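Local coordinates for protein amino Transferase (Eubacterium rectale, PDB 3ELE) that probably transfers amino groups between amino acids and keto acids as a pyridoxal-5'-phosphate-dependent aminotransferase of the class I and II family, at residues A[258-263]-A[274-279]; A[115-120]-A[281-286]; A[211-216]-A[264-269]; A[167-172]-A[198-203]. All coordinates share one frame; numbering follows the deposited sequence.

Contact 1 of 4, residues A[258-263]-A[274-279]; sequences GYVLVP and AAVCGA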
loop_
_atom_site.group_PDB
_atom_site.type_symbol
_atom_site.label_atom_id
_atom_site.label_comp_id
_atom_site.label_asym_id
_atom_site.label_seq_id
_atom_site.Cartn_x
_atom_site.Cartn_y
_atom_site.Cartn_z
ATOM N N GLY A 258 -8.640 -4.914 2.704
ATOM C CA GLY A 258 -8.657 -6.254 3.219
ATOM C C GLY A 258 -8.122 -6.283 4.624
ATOM O O GLY A 258 -8.137 -5.266 5.318
ATOM N N TYR A 259 -7.629 -7.440 5.037
ATOM C CA TYR A 259 -7.073 -7.559 6.374
ATOM C C TYR A 259 -6.168 -8.751 6.544
ATOM O O TYR A 259 -6.106 -9.632 5.673
ATOM C CB TYR A 259 -8.185 -7.609 7.448
ATOM C CG TYR A 259 -9.174 -8.775 7.368
ATOM C CD1 TYR A 259 -8.814 -10.073 7.787
ATOM C CD2 TYR A 259 -10.489 -8.574 6.927
ATOM C CE1 TYR A 259 -9.718 -11.141 7.738
ATOM C CE2 TYR A 259 -11.413 -9.646 6.893
ATOM C CZ TYR A 259 -11.011 -10.920 7.303
ATOM O OH TYR A 259 -11.889 -11.979 7.264
ATOM N N VAL A 260 -5.446 -8.709 7.664
ATOM C CA VAL A 260 -4.654 -9.799 8.198
ATOM C C VAL A 260 -5.305 -10.083 9.568
ATOM O O VAL A 260 -5.473 -9.170 10.396
ATOM C CB VAL A 260 -3.167 -9.473 8.382
ATOM C CG1 VAL A 260 -2.459 -10.638 9.104
ATOM C CG2 VAL A 260 -2.498 -9.212 7.013
ATOM N N LEU A 261 -5.666 -11.341 9.790
ATOM C CA LEU A 261 -6.289 -11.773 11.030
ATOM C C LEU A 261 -5.227 -12.529 11.814
ATOM O O LEU A 261 -4.667 -13.508 11.294
ATOM C CB LEU A 261 -7.476 -12.667 10.702
ATOM C CG LEU A 261 -8.261 -13.373 11.795
ATOM C CD1 LEU A 261 -8.792 -12.414 12.819
ATOM C CD2 LEU A 261 -9.374 -14.174 11.120
ATOM N N VAL A 262 -4.933 -12.054 13.030
ATOM C CA VAL A 262 -3.925 -12.668 13.939
ATOM C C VAL A 262 -4.648 -13.238 15.200
ATOM O O VAL A 262 -4.880 -12.491 16.156
ATOM C CB VAL A 262 -2.825 -11.652 14.351
ATOM C CG1 VAL A 262 -1.747 -12.327 15.212
ATOM C CG2 VAL A 262 -2.158 -11.030 13.125
ATOM N N PRO A 263 -4.983 -14.554 15.220
ATOM C CA PRO A 263 -5.664 -15.152 16.400
ATOM C C PRO A 263 -4.872 -15.067 17.703
ATOM O O PRO A 263 -3.651 -14.966 17.672
ATOM C CB PRO A 263 -5.841 -16.634 15.997
ATOM C CG PRO A 263 -5.710 -16.649 14.524
ATOM C CD PRO A 263 -4.761 -15.569 14.178
ATOM N N ALA A 274 2.690 -7.399 16.674
ATOM C CA ALA A 274 3.672 -6.311 16.616
ATOM C C ALA A 274 4.441 -6.390 15.295
ATOM O O ALA A 274 4.540 -5.376 14.607
ATOM C CB ALA A 274 4.634 -6.352 17.831
ATOM N N ALA A 275 4.899 -7.593 14.904
ATOM C CA ALA A 275 5.652 -7.787 13.635
ATOM C C ALA A 275 4.789 -7.492 12.387
ATOM O O ALA A 275 5.283 -6.992 11.385
ATOM C CB ALA A 275 6.242 -9.177 13.562
ATOM N N VAL A 276 3.505 -7.823 12.468
ATOM C CA VAL A 276 2.527 -7.489 11.425
ATOM C C VAL A 276 2.456 -5.962 11.277
ATOM O O VAL A 276 2.716 -5.467 10.193
ATOM C CB VAL A 276 1.172 -8.166 11.690
ATOM C CG1 VAL A 276 0.036 -7.604 10.765
ATOM C CG2 VAL A 276 1.341 -9.695 11.518
ATOM N N CYS A 277 2.179 -5.227 12.363
ATOM C CA CYS A 277 2.224 -3.737 12.355
ATOM C C CYS A 277 3.551 -3.160 11.826
ATOM O O CYS A 277 3.543 -2.251 10.986
ATOM C CB CYS A 277 1.954 -3.159 13.745
ATOM S SG CYS A 277 0.304 -3.544 14.373
ATOM N N GLY A 278 4.670 -3.693 12.303
ATOM C CA GLY A 278 5.987 -3.283 11.832
ATOM C C GLY A 278 6.234 -3.535 10.346
ATOM O O GLY A 278 6.829 -2.705 9.680
ATOM N N ALA A 279 5.773 -4.685 9.849
ATOM C CA ALA A 279 5.886 -5.038 8.438
ATOM C C ALA A 279 5.065 -4.063 7.585
ATOM O O ALA A 279 5.560 -3.568 6.569
ATOM C CB ALA A 279 5.459 -6.493 8.201
#
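V276 faces V260 and V262 with one methyl turned to each, and in doing so joins helix 269-282 to the seven-stranded mixed sheet that forms the core of the large domain in this fold type I aminotransferase family. Its CG2 meets CG2 of V262 at 4.1 Å, and its CG1 lies 4.3 Å from CG1 of V260, a looser touch. With CG1 anti to the backbone N of V276 (chi1 168°) and CG2 beside that N, CG1 is turned to V260 and CG2 to V262, and one helix residue meets two residues of the 258-263 segment. V260 and V262 can be reached together because residues two apart in an extended chain send their side chains to the same face; V262 keeps to this alternation although it already lies past the end of the strand. V262 and V276 run past each other in opposite directions. All three valines are buried, and no hydrogen bond crosses the contact.

The next shell fixes both partners. Strand 258-261 is antiparallel to both its neighbours, 102-105 and 240-245, with backbone bonds from V260 to Y103 and from L261 to V242. Helix 108-119 fills in beside the valines, S111 touching V260 and I114 touching V276. Other residues of helix 269-282 pack on the second subunit, whose Y9 and G12 meet A274 and C277. The cofactor lies about 11 Å from the side chain of V260, so this is structural packing. Just beyond the strand, the backbone O of V262 accepts a hydrogen bond from ND2 of N101.

Contact 2 of 4, residues A[115-120]-A[281-286]; sequences CFRALT and RALGYV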
loop_
_atom_site.group_PDB
_atom_site.type_symbol
_atom_site.label_atom_id
_atom_site.label_comp_id
_atom_site.label_asym_id
_atom_site.label_seq_id
_atom_site.Cartn_x
_atom_site.Cartn_y
_atom_site.Cartn_z
ATOM N N CYS A 115 2.614 -10.561 5.893
ATOM C CA CYS A 115 2.881 -11.886 6.508
ATOM C C CYS A 115 4.292 -12.421 6.231
ATOM O O CYS A 115 4.971 -12.857 7.155
ATOM C CB CYS A 115 1.831 -12.929 6.114
ATOM S SG CYS A 115 0.195 -12.618 6.835
ATOM N N PHE A 116 4.731 -12.372 4.977
ATOM C CA PHE A 116 6.075 -12.860 4.632
ATOM C C PHE A 116 7.151 -11.942 5.211
ATOM O O PHE A 116 8.170 -12.427 5.745
ATOM C CB PHE A 116 6.265 -13.035 3.132
ATOM C CG PHE A 116 5.247 -13.937 2.478
ATOM C CD1 PHE A 116 5.032 -15.234 2.947
ATOM C CD2 PHE A 116 4.541 -13.506 1.346
ATOM C CE1 PHE A 116 4.087 -16.085 2.315
ATOM C CE2 PHE A 116 3.615 -14.338 0.710
ATOM C CZ PHE A 116 3.383 -15.628 1.193
ATOM N N ARG A 117 6.903 -10.629 5.149
ATOM C CA ARG A 117 7.813 -9.630 5.726
ATOM C C ARG A 117 7.951 -9.794 7.253
ATOM O O ARG A 117 9.057 -9.758 7.784
ATOM C CB ARG A 117 7.348 -8.219 5.361
ATOM C CG ARG A 117 8.292 -7.078 5.718
ATOM C CD ARG A 117 9.707 -7.288 5.187
ATOM N NE ARG A 117 10.546 -6.097 5.346
ATOM C CZ ARG A 117 10.699 -5.107 4.460
ATOM N NH1 ARG A 117 10.102 -5.128 3.281
ATOM N NH2 ARG A 117 11.503 -4.089 4.750
ATOM N N ALA A 118 6.826 -9.998 7.940
ATOM C CA ALA A 118 6.821 -10.218 9.399
ATOM C C ALA A 118 7.477 -11.537 9.802
ATOM O O ALA A 118 8.150 -11.611 10.808
ATOM C CB ALA A 118 5.375 -10.162 9.960
ATOM N N LEU A 119 7.267 -12.574 9.006
ATOM C CA LEU A 119 7.806 -13.899 9.311
ATOM C C LEU A 119 9.226 -14.194 8.810
ATOM O O LEU A 119 9.818 -15.102 9.338
ATOM C CB LEU A 119 6.826 -14.982 8.826
ATOM C CG LEU A 119 5.505 -15.034 9.605
ATOM C CD1 LEU A 119 4.601 -16.028 8.966
ATOM C CD2 LEU A 119 5.755 -15.416 11.087
ATOM N N THR A 120 9.782 -13.436 7.849
ATOM C CA THR A 120 11.151 -13.719 7.317
ATOM C C THR A 120 12.309 -13.114 8.170
ATOM O O THR A 120 12.482 -11.884 8.259
ATOM C CB THR A 120 11.278 -13.287 5.844
ATOM O OG1 THR A 120 10.218 -13.887 5.084
ATOM C CG2 THR A 120 12.647 -13.694 5.235
ATOM N N ARG A 281 4.215 -1.008 8.395
ATOM C CA ARG A 281 4.987 0.244 8.451
ATOM C C ARG A 281 6.198 0.246 7.489
ATOM O O ARG A 281 6.381 1.206 6.714
ATOM C CB ARG A 281 5.435 0.491 9.882
ATOM C CG ARG A 281 6.019 1.848 10.133
ATOM C CD ARG A 281 6.340 1.980 11.593
ATOM N NE ARG A 281 7.148 3.156 11.866
ATOM C CZ ARG A 281 7.613 3.510 13.062
ATOM N NH1 ARG A 281 7.441 2.760 14.126
ATOM N NH2 ARG A 281 8.330 4.617 13.171
ATOM N N ALA A 282 6.985 -0.845 7.516
ATOM C CA ALA A 282 8.184 -1.012 6.651
ATOM C C ALA A 282 7.894 -1.007 5.140
ATOM O O ALA A 282 8.752 -0.613 4.338
ATOM C CB ALA A 282 8.900 -2.299 6.998
ATOM N N LEU A 283 6.697 -1.470 4.776
ATOM C CA LEU A 283 6.241 -1.547 3.376
ATOM C C LEU A 283 5.650 -0.239 2.870
ATOM O O LEU A 283 5.202 -0.189 1.736
ATOM C CB LEU A 283 5.229 -2.694 3.220
ATOM C CG LEU A 283 5.820 -4.111 3.361
ATOM C CD1 LEU A 283 4.733 -5.119 3.699
ATOM C CD2 LEU A 283 6.539 -4.528 2.087
ATOM N N GLY A 284 5.648 0.802 3.701
ATOM C CA GLY A 284 5.135 2.117 3.352
ATOM C C GLY A 284 3.644 2.294 3.552
ATOM O O GLY A 284 3.087 3.235 3.000
ATOM N N TYR A 285 3.003 1.412 4.329
ATOM C CA TYR A 285 1.553 1.482 4.557
ATOM C C TYR A 285 1.313 2.354 5.775
ATOM O O TYR A 285 2.022 2.210 6.768
ATOM C CB TYR A 285 0.907 0.104 4.795
ATOM C CG TYR A 285 1.223 -1.001 3.815
ATOM C CD1 TYR A 285 1.442 -0.748 2.465
ATOM C CD2 TYR A 285 1.207 -2.340 4.222
ATOM C CE1 TYR A 285 1.691 -1.807 1.553
ATOM C CE2 TYR A 285 1.455 -3.392 3.300
ATOM C CZ TYR A 285 1.699 -3.090 1.962
ATOM O OH TYR A 285 1.940 -4.035 0.991
ATOM N N VAL A 286 0.346 3.271 5.686
ATOM C CA VAL A 286 0.003 4.161 6.817
ATOM C C VAL A 286 -1.343 3.716 7.402
ATOM O O VAL A 286 -1.484 3.604 8.625
ATOM C CB VAL A 286 0.041 5.626 6.410
ATOM C CG1 VAL A 286 -0.410 6.537 7.551
ATOM C CG2 VAL A 286 1.441 5.978 5.949
HETATM O O HOH W 1 9.757 -2.362 2.655
#
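A282 and L283, at the end of helix 269-282, receive the guanidinium group of R117 from helix 108-119. R281, just before them, turns to the other half of the dimer, where its NE forms a salt bridge with OE2 of E136 of the second subunit and its NH1 a hydrogen bond with O of L11 of that subunit.

A282 puts its methyl over one face of the guanidinium, CB lying 3.9 Å from NH2 and 4.2 Å from CZ of R117. Its carbonyl is tied to the same arginine through a water, which accepts from NH1 of R117 at 2.9 Å and donates to O of A282 at 2.6 Å. R117 thus meets A282 twice, by van der Waals contact of the methyl with the guanidinium face and by a water-bridged link to the carbonyl. L283 comes obliquely, its CD2 3.8 Å from NH1 of R117, and the two side chains pass in opposite directions. The arginine gets there by leaving its helix with CG anti to the backbone N and then bending at chi2 (53°); the chain passes against A279 on its way to the helix end.

G284 follows with positive phi (85°), and its N bonds back to O of R281 at 3.1 Å. Y285 then tucks one ring face under L283, whose CB stands 3.7 Å above the plane, while its OH makes a weak hydrogen bond to O of L283 of the second subunit. The arrangement is a Schellman motif closing a helix at the subunit interface of an aminotransferase dimer.

Contact 3 of 4, residues A[211-216]-A[264-269]; sequences PIFIIA and DEVYDK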
loop_
_atom_site.group_PDB
_atom_site.type_symbol
_atom_site.label_atom_id
_atom_site.label_comp_id
_atom_site.label_asym_id
_atom_site.label_seq_id
_atom_site.Cartn_x
_atom_site.Cartn_y
_atom_site.Cartn_z
ATOM N N PRO A 211 7.358 -22.761 15.278
ATOM C CA PRO A 211 6.083 -22.766 14.563
ATOM C C PRO A 211 6.175 -22.649 13.040
ATOM O O PRO A 211 6.935 -21.827 12.543
ATOM C CB PRO A 211 5.375 -21.520 15.108
ATOM C CG PRO A 211 5.985 -21.291 16.439
ATOM C CD PRO A 211 7.420 -21.628 16.225
ATOM N N ILE A 212 5.430 -23.497 12.326
ATOM C CA ILE A 212 5.295 -23.404 10.862
ATOM C C ILE A 212 3.899 -22.825 10.726
ATOM O O ILE A 212 2.915 -23.476 11.093
ATOM C CB ILE A 212 5.379 -24.759 10.140
ATOM C CG1 ILE A 212 6.719 -25.447 10.406
ATOM C CG2 ILE A 212 5.182 -24.578 8.618
ATOM C CD1 ILE A 212 6.767 -26.893 9.959
ATOM N N PHE A 213 3.808 -21.597 10.235
ATOM C CA PHE A 213 2.508 -20.954 10.047
ATOM C C PHE A 213 1.745 -21.455 8.848
ATOM O O PHE A 213 2.336 -21.947 7.902
ATOM C CB PHE A 213 2.658 -19.432 9.951
ATOM C CG PHE A 213 2.924 -18.817 11.260
ATOM C CD1 PHE A 213 4.225 -18.778 11.775
ATOM C CD2 PHE A 213 1.862 -18.358 12.043
ATOM C CE1 PHE A 213 4.457 -18.257 13.039
ATOM C CE2 PHE A 213 2.085 -17.835 13.296
ATOM C CZ PHE A 213 3.375 -17.781 13.792
ATOM N N ILE A 214 0.418 -21.386 8.938
ATOM C CA ILE A 214 -0.459 -21.546 7.783
ATOM C C ILE A 214 -0.742 -20.087 7.412
ATOM O O ILE A 214 -1.113 -19.301 8.274
ATOM C CB ILE A 214 -1.799 -22.251 8.092
ATOM C CG1 ILE A 214 -1.607 -23.753 8.245
ATOM C CG2 ILE A 214 -2.841 -22.032 6.949
ATOM C CD1 ILE A 214 -2.920 -24.541 8.587
ATOM N N ILE A 215 -0.486 -19.717 6.160
ATOM C CA ILE A 215 -0.831 -18.397 5.629
ATOM C C ILE A 215 -1.993 -18.715 4.716
ATOM O O ILE A 215 -1.781 -19.299 3.662
ATOM C CB ILE A 215 0.349 -17.707 4.894
ATOM C CG1 ILE A 215 1.537 -17.529 5.832
ATOM C CG2 ILE A 215 -0.056 -16.353 4.330
ATOM C CD1 ILE A 215 2.527 -18.679 5.786
ATOM N N ALA A 216 -3.215 -18.374 5.157
ATOM C CA ALA A 216 -4.452 -18.659 4.450
ATOM C C ALA A 216 -4.862 -17.484 3.579
ATOM O O ALA A 216 -5.320 -16.463 4.097
ATOM C CB ALA A 216 -5.586 -18.998 5.455
ATOM N N ASP A 264 -5.577 -15.116 18.829
ATOM C CA ASP A 264 -4.941 -15.145 20.141
ATOM C C ASP A 264 -4.167 -16.450 20.364
ATOM O O ASP A 264 -3.170 -16.434 21.075
ATOM C CB ASP A 264 -5.958 -14.929 21.294
ATOM C CG ASP A 264 -6.410 -13.475 21.445
ATOM O OD1 ASP A 264 -6.011 -12.584 20.661
ATOM O OD2 ASP A 264 -7.190 -13.223 22.391
ATOM N N GLU A 265 -4.582 -17.539 19.702
ATOM C CA GLU A 265 -3.977 -18.868 19.880
ATOM C C GLU A 265 -2.661 -19.085 19.153
ATOM O O GLU A 265 -2.096 -20.157 19.264
ATOM C CB GLU A 265 -4.970 -20.007 19.555
ATOM C CG GLU A 265 -6.183 -20.078 20.506
ATOM C CD GLU A 265 -7.164 -18.930 20.340
ATOM O OE1 GLU A 265 -7.290 -18.398 19.220
ATOM O OE2 GLU A 265 -7.815 -18.552 21.323
ATOM N N VAL A 266 -2.167 -18.098 18.403
ATOM C CA VAL A 266 -0.815 -18.166 17.837
ATOM C C VAL A 266 0.160 -18.189 19.024
ATOM O O VAL A 266 -0.208 -17.731 20.121
ATOM C CB VAL A 266 -0.475 -17.006 16.859
ATOM C CG1 VAL A 266 -1.322 -17.109 15.601
ATOM C CG2 VAL A 266 -0.630 -15.622 17.512
ATOM N N TYR A 267 1.364 -18.731 18.800
ATOM C CA TYR A 267 2.424 -18.907 19.828
ATOM C C TYR A 267 2.586 -17.696 20.778
ATOM O O TYR A 267 2.764 -17.872 21.981
ATOM C CB TYR A 267 3.793 -19.277 19.157
ATOM C CG TYR A 267 4.475 -18.074 18.539
ATOM C CD1 TYR A 267 3.939 -17.438 17.388
ATOM C CD2 TYR A 267 5.573 -17.479 19.159
ATOM C CE1 TYR A 267 4.523 -16.278 16.863
ATOM C CE2 TYR A 267 6.158 -16.325 18.633
ATOM C CZ TYR A 267 5.624 -15.734 17.476
ATOM O OH TYR A 267 6.196 -14.601 16.941
ATOM N N ASP A 268 2.502 -16.483 20.218
ATOM C CA ASP A 268 2.628 -15.216 20.959
ATOM C C ASP A 268 1.942 -14.116 20.110
ATOM O O ASP A 268 2.570 -13.516 19.245
ATOM C CB ASP A 268 4.125 -14.914 21.239
ATOM C CG ASP A 268 4.345 -13.767 22.231
ATOM O OD1 ASP A 268 3.522 -12.832 22.339
ATOM O OD2 ASP A 268 5.383 -13.809 22.922
ATOM N N LYS A 269 0.644 -13.899 20.347
ATOM C CA LYS A 269 -0.150 -12.903 19.608
ATOM C C LYS A 269 0.417 -11.509 19.687
ATOM O O LYS A 269 0.545 -10.857 18.661
ATOM C CB LYS A 269 -1.622 -12.912 20.051
ATOM C CG LYS A 269 -2.558 -12.061 19.186
ATOM C CD LYS A 269 -2.776 -10.654 19.713
ATOM C CE LYS A 269 -3.554 -9.831 18.743
ATOM N NZ LYS A 269 -3.675 -8.437 19.247
#
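F213 and Y267 meet rim to rim, with neither ring over the face of the other. Their planes stand at 78° and their centroids are 6.0 Å apart; CZ of F213 comes to 3.6 Å from CE1 of Y267, which lies in the plane of the phenylalanine ring at its edge. Y267 holds its CG between the backbone N and the carbonyl carbon (chi1 77°), the crowded position, and this rotation lays the ring across the end of F213. F213 instead has CG anti to its carbonyl carbon (chi1 -75°), which carries the ring out from the strand to the turn.

V266 adds CG1 at the same aromatic edge, 4.2 Å from CE2 of F213, the two side chains crossing at about a right angle. P211 touches the root of the tyrosine, its CG 4.0 Å from CB of Y267. On one face of the Y267 ring sits CB of D268, 3.5 Å above the plane and offset toward the rim; the carboxylate of that aspartate caps the following helix at the N of E271. The tyrosine OH is hydrogen-bonded to OE2 of E271, which fixes the far end of the ring.

L272 of helix 269-282 touches F213, V266 and Y267 alike, and V3 and V4 of the second subunit pack on P211, F213 and Y267, so the turn leading into that helix rests beside strand 213-217, itself flanked by strands 173-178 and 240-245.

Contact 4 of 4, residues A[167-172]-A[198-203]; sequences ERINAH and SDLLEK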
loop_
_atom_site.group_PDB
_atom_site.type_symbol
_atom_site.label_atom_id
_atom_site.label_comp_id
_atom_site.label_asym_id
_atom_site.label_seq_id
_atom_site.Cartn_x
_atom_site.Cartn_y
_atom_site.Cartn_z
ATOM N N GLU A 167 7.837 -34.197 2.799
ATOM C CA GLU A 167 9.208 -34.339 2.285
ATOM C C GLU A 167 9.889 -32.974 2.047
ATOM O O GLU A 167 11.103 -32.864 2.190
ATOM C CB GLU A 167 9.186 -35.187 1.002
ATOM C CG GLU A 167 10.537 -35.633 0.466
ATOM C CD GLU A 167 10.453 -36.396 -0.871
ATOM O OE1 GLU A 167 9.338 -36.720 -1.360
ATOM O OE2 GLU A 167 11.535 -36.674 -1.439
ATOM N N ARG A 168 9.106 -31.942 1.717
ATOM C CA ARG A 168 9.630 -30.565 1.486
ATOM C C ARG A 168 9.660 -29.663 2.734
ATOM O O ARG A 168 10.099 -28.516 2.645
ATOM C CB ARG A 168 8.849 -29.899 0.353
ATOM C CG ARG A 168 9.157 -30.534 -0.982
ATOM C CD ARG A 168 8.139 -30.229 -2.022
ATOM N NE ARG A 168 8.540 -30.771 -3.326
ATOM C CZ ARG A 168 8.494 -32.058 -3.685
ATOM N NH1 ARG A 168 8.070 -33.010 -2.855
ATOM N NH2 ARG A 168 8.888 -32.401 -4.913
ATOM N N ILE A 169 9.178 -30.166 3.874
ATOM C CA ILE A 169 9.218 -29.446 5.144
ATOM C C ILE A 169 10.580 -29.754 5.772
ATOM O O ILE A 169 10.971 -30.917 5.837
ATOM C CB ILE A 169 8.102 -29.898 6.121
ATOM C CG1 ILE A 169 6.718 -29.457 5.640
ATOM C CG2 ILE A 169 8.348 -29.323 7.532
ATOM C CD1 ILE A 169 5.586 -30.105 6.422
ATOM N N ASN A 170 11.273 -28.715 6.246
ATOM C CA ASN A 170 12.593 -28.838 6.906
ATOM C C ASN A 170 12.771 -27.725 7.959
ATOM O O ASN A 170 11.821 -26.971 8.249
ATOM C CB ASN A 170 13.723 -28.860 5.844
ATOM C CG ASN A 170 13.739 -27.616 4.939
ATOM O OD1 ASN A 170 14.000 -26.507 5.383
ATOM N ND2 ASN A 170 13.530 -27.826 3.664
ATOM N N ALA A 171 13.971 -27.624 8.523
ATOM C CA ALA A 171 14.286 -26.586 9.520
ATOM C C ALA A 171 14.101 -25.144 9.009
ATOM O O ALA A 171 13.852 -24.278 9.804
ATOM C CB ALA A 171 15.710 -26.787 10.071
ATOM N N HIS A 172 14.217 -24.903 7.698
ATOM C CA HIS A 172 14.062 -23.561 7.110
ATOM C C HIS A 172 12.612 -23.154 6.785
ATOM O O HIS A 172 12.362 -21.995 6.474
ATOM C CB HIS A 172 14.929 -23.411 5.862
ATOM C CG HIS A 172 16.392 -23.606 6.125
ATOM N ND1 HIS A 172 17.177 -22.638 6.713
ATOM C CD2 HIS A 172 17.204 -24.669 5.909
ATOM C CE1 HIS A 172 18.413 -23.092 6.839
ATOM N NE2 HIS A 172 18.459 -24.319 6.348
ATOM N N SER A 198 -3.103 -29.668 9.351
ATOM C CA SER A 198 -2.911 -29.161 10.703
ATOM C C SER A 198 -2.129 -30.143 11.568
ATOM O O SER A 198 -1.200 -29.730 12.237
ATOM C CB SER A 198 -4.240 -28.796 11.330
ATOM O OG SER A 198 -4.886 -27.837 10.504
ATOM N N ASP A 199 -2.457 -31.430 11.488
ATOM C CA ASP A 199 -1.712 -32.465 12.238
ATOM C C ASP A 199 -0.251 -32.581 11.791
ATOM O O ASP A 199 0.633 -32.702 12.628
ATOM C CB ASP A 199 -2.376 -33.846 12.126
ATOM C CG ASP A 199 -3.772 -33.898 12.749
ATOM O OD1 ASP A 199 -4.108 -33.057 13.622
ATOM O OD2 ASP A 199 -4.532 -34.808 12.359
ATOM N N LEU A 200 -0.018 -32.537 10.482
ATOM C CA LEU A 200 1.326 -32.616 9.901
ATOM C C LEU A 200 2.202 -31.449 10.355
ATOM O O LEU A 200 3.319 -31.658 10.826
ATOM C CB LEU A 200 1.258 -32.653 8.360
ATOM C CG LEU A 200 2.572 -32.691 7.553
ATOM C CD1 LEU A 200 3.433 -33.912 7.895
ATOM C CD2 LEU A 200 2.240 -32.616 6.055
ATOM N N LEU A 201 1.684 -30.233 10.213
ATOM C CA LEU A 201 2.420 -29.017 10.579
ATOM C C LEU A 201 2.659 -28.883 12.073
ATOM O O LEU A 201 3.749 -28.446 12.484
ATOM C CB LEU A 201 1.747 -27.771 9.988
ATOM C CG LEU A 201 1.677 -27.680 8.456
ATOM C CD1 LEU A 201 1.166 -26.280 8.074
ATOM C CD2 LEU A 201 3.007 -27.950 7.798
ATOM N N GLU A 202 1.675 -29.268 12.883
ATOM C CA GLU A 202 1.855 -29.315 14.351
ATOM C C GLU A 202 3.012 -30.278 14.720
ATOM O O GLU A 202 3.868 -29.938 15.543
ATOM C CB GLU A 202 0.551 -29.751 15.040
ATOM C CG GLU A 202 0.584 -29.802 16.575
ATOM C CD GLU A 202 -0.598 -30.594 17.171
ATOM O OE1 GLU A 202 -1.710 -30.579 16.581
ATOM O OE2 GLU A 202 -0.412 -31.238 18.223
ATOM N N LYS A 203 3.011 -31.470 14.118
ATOM C CA LYS A 203 4.059 -32.489 14.324
ATOM C C LYS A 203 5.435 -31.971 13.869
ATOM O O LYS A 203 6.393 -32.065 14.632
ATOM C CB LYS A 203 3.675 -33.804 13.607
ATOM C CG LYS A 203 4.751 -34.879 13.435
ATOM C CD LYS A 203 4.281 -35.973 12.454
ATOM C CE LYS A 203 5.401 -36.500 11.545
ATOM N NZ LYS A 203 4.825 -37.199 10.347
#
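I169 reaches L200 and L201 with a single methyl, CD1, where the loop before strand 173-178 packs on helix 191-208. That helix is the connection of a beta-alpha-beta crossover, linking the adjacent parallel strands 173-178 and 213-217 of the large-domain sheet. The tight part is the approach of I169 CD1 to CD2 of L201, 3.6 Å, with the side chains at about a right angle. L200 is looser: its CG stands 4.1 Å from the same CD1, and the two side chains pass in opposite directions. Placing CG1 anti to the carbonyl carbon (chi1 -70°) sends the isoleucine's longer branch to the helix. The three residues are buried, with I128 of strand 126-130 also against I169, and F162 and L165 against L200.

Away from this core the residues are solvent-exposed, D199, E202 and K203 on the helix and A171 and H172 on the loop. K203 forms a salt bridge through NZ with OE2 of E166, a charged link between helices 191-208 and 162-167. Past I169 the loop is shaped by an Asx turn, in which the backbone N of H172 donates to OD1 of N170 at 2.8 Å, lying in the plane of that side-chain carbonyl.

Along the chain, 115-120 comes first and opens contact 2, which closes only at 281-286 and therefore spans all the others. Within it, contact 4 is complete first, 167-172 meeting 198-203 across 25 residues that include strand 173-178. Helix 191-208 then leads into strand 213-217, where contact 3 opens; I212 packs on I169 and L201, and I214 on L201. Contact 1 opens at 258-263 before contact 3 closes at 264-269, so these two cross; contact 1 closes at 274-279. Together they bind both helices 108-119 and 269-282, the central sheet and helix 191-208. Contacts 1, 2 and 3 also touch the second subunit, whereas contact 4 does not.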